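Side-chain contact in exosome complex exonuclease RRP46 homolog (Oryza sativa Japonica Group, PDB 3HKM), which probably serves in the RNA-degrading exosome, binds double-stranded DNA and single-stranded RNA, and shows hydrolytic DNase and phosphorolytic RNase activity in vitro: residues Ser90-Thr95 against Ala125-Ala130. Residues are numbered along the deposited sequence; the frame is centred on the assembly and turned at random.
Sequences SICLLT and AALVFA
Leu127 reaches out from helix 115-130 and touches both Ile91 and Cys92, where helix 77-91 gives way to an irregular chain. Leu127 CB points toward the other segment but is still 5.4 Å from Cys92 SG. Leu127 CG comes nearer, at 4.8 Å from Cys92 SG, but is still short of contact. Contact comes at the fork: CD1, nearly anti to CA (chi2 163°), is the methyl carried farther from its own CA, and it meets two partners. Leu127 CD1 lies 4.1 Å from Ile91 CD1 and equally far from Cys92 SG. The two approaches are about 79° apart as seen from CD1, so the methyl sits in the corner they form. On the other branch, Leu127 CD2 passes 4.3 Å from Cys92 SG.

Ile91 comes in by its longest branch. With CD1 anti to CA (chi2 178°), the chain is stretched toward the leucine, and the two side chains cross obliquely. Cys92 offers its sulfur from just past the helix end. Val44 also touches Leu127, tying this junction to the five-stranded mixed sheet of the RNase PH fold that includes strand 38-49, while Ile91 and Leu93 make backbone hydrogen bonds with Lys135 and Pro133 respectively. With methyls and a sulfur meeting at van der Waals distance and no hydrogen bond across the segments, this small buried contact depends on shape and dispersion.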
loop_
_atom_site.group_PDB
_atom_site.type_symbol
_atom_site.label_atom_id
_atom_site.label_comp_id
_atom_site.label_asym_id
_atom_site.label_seq_id
_atom_site.Cartn_x
_atom_site.Cartn_y
_atom_site.Cartn_z
ATOM N N SER A 90 1.083 5.557 10.629
ATOM C CA SER A 90 -0.186 5.204 11.249
ATOM C C SER A 90 -0.212 3.789 11.834
ATOM O O SER A 90 -0.612 3.595 12.988
ATOM C CB SER A 90 -1.324 5.359 10.235
ATOM O OG SER A 90 -2.553 4.926 10.783
ATOM N N ILE A 91 0.212 2.804 11.048
ATOM C CA ILE A 91 0.082 1.413 11.479
ATOM C C ILE A 91 1.214 0.957 12.379
ATOM O O ILE A 91 1.062 -0.003 13.113
ATOM C CB ILE A 91 -0.023 0.433 10.292
ATOM C CG1 ILE A 91 1.358 0.168 9.691
ATOM C CG2 ILE A 91 -1.030 0.929 9.250
ATOM C CD1 ILE A 91 1.348 -0.837 8.552
ATOM N N CYS A 92 2.348 1.644 12.316
ATOM C CA CYS A 92 3.502 1.282 13.129
ATOM C C CYS A 92 3.282 1.643 14.588
ATOM O O CYS A 92 2.783 2.729 14.898
ATOM C CB CYS A 92 4.769 1.968 12.603
ATOM S SG CYS A 92 5.460 1.231 11.092
ATOM N N LEU A 93 3.641 0.732 15.492
ATOM C CA LEU A 93 3.629 1.069 16.912
ATOM C C LEU A 93 4.908 1.842 17.271
ATOM O O LEU A 93 6.017 1.300 17.232
ATOM C CB LEU A 93 3.460 -0.178 17.780
ATOM C CG LEU A 93 3.120 0.138 19.240
ATOM C CD1 LEU A 93 2.170 1.328 19.313
ATOM C CD2 LEU A 93 2.530 -1.074 19.956
ATOM N N LEU A 94 4.741 3.112 17.625
ATOM C CA LEU A 94 5.855 4.059 17.690
ATOM C C LEU A 94 6.506 4.137 19.063
ATOM O O LEU A 94 7.596 4.691 19.223
ATOM C CB LEU A 94 5.394 5.454 17.233
ATOM C CG LEU A 94 4.096 6.049 17.812
ATOM C CD1 LEU A 94 2.827 5.215 17.506
ATOM C CD2 LEU A 94 4.228 6.288 19.308
ATOM N N THR A 95 5.826 3.571 20.047
ATOM C CA THR A 95 6.245 3.649 21.435
ATOM C C THR A 95 7.236 2.545 21.839
ATOM O O THR A 95 7.804 2.583 22.928
ATOM C CB THR A 95 5.003 3.596 22.354
ATOM O OG1 THR A 95 5.410 3.512 23.725
ATOM C CG2 THR A 95 4.136 2.394 22.005
ATOM N N ALA A 125 4.099 -5.734 4.120
ATOM C CA ALA A 125 4.770 -7.029 4.137
ATOM C C ALA A 125 6.237 -6.899 4.531
ATOM O O ALA A 125 6.740 -7.690 5.328
ATOM C CB ALA A 125 4.644 -7.715 2.794
ATOM N N ALA A 126 6.922 -5.907 3.965
ATOM C CA ALA A 126 8.336 -5.686 4.256
ATOM C C ALA A 126 8.588 -5.265 5.714
ATOM O O ALA A 126 9.557 -5.703 6.324
ATOM C CB ALA A 126 8.925 -4.682 3.296
ATOM N N LEU A 127 7.719 -4.423 6.269
ATOM C CA LEU A 127 7.797 -4.053 7.687
ATOM C C LEU A 127 7.672 -5.275 8.581
ATOM O O LEU A 127 8.421 -5.437 9.548
ATOM C CB LEU A 127 6.681 -3.075 8.058
ATOM C CG LEU A 127 6.731 -1.660 7.487
ATOM C CD1 LEU A 127 5.367 -1.009 7.615
ATOM C CD2 LEU A 127 7.802 -0.847 8.192
ATOM N N VAL A 128 6.696 -6.120 8.271
ATOM C CA VAL A 128 6.498 -7.344 9.033
ATOM C C VAL A 128 7.759 -8.195 8.970
ATOM O O VAL A 128 8.210 -8.731 9.985
ATOM C CB VAL A 128 5.292 -8.149 8.512
ATOM C CG1 VAL A 128 5.304 -9.554 9.085
ATOM C CG2 VAL A 128 4.010 -7.434 8.859
ATOM N N PHE A 129 8.336 -8.306 7.775
ATOM C CA PHE A 129 9.529 -9.115 7.595
ATOM C C PHE A 129 10.760 -8.536 8.281
ATOM O O PHE A 129 11.651 -9.283 8.674
ATOM C CB PHE A 129 9.838 -9.340 6.121
ATOM C CG PHE A 129 11.053 -10.190 5.901
ATOM C CD1 PHE A 129 11.030 -11.550 6.207
ATOM C CD2 PHE A 129 12.229 -9.637 5.423
ATOM C CE1 PHE A 129 12.151 -12.340 6.021
ATOM C CE2 PHE A 129 13.353 -10.424 5.244
ATOM C CZ PHE A 129 13.311 -11.778 5.535
ATOM N N ALA A 130 10.815 -7.213 8.406
ATOM C CA ALA A 130 11.931 -6.538 9.068
ATOM C C ALA A 130 11.777 -6.546 10.590
ATOM O O ALA A 130 12.665 -6.096 11.316
ATOM C CB ALA A 130 12.065 -5.114 8.562
#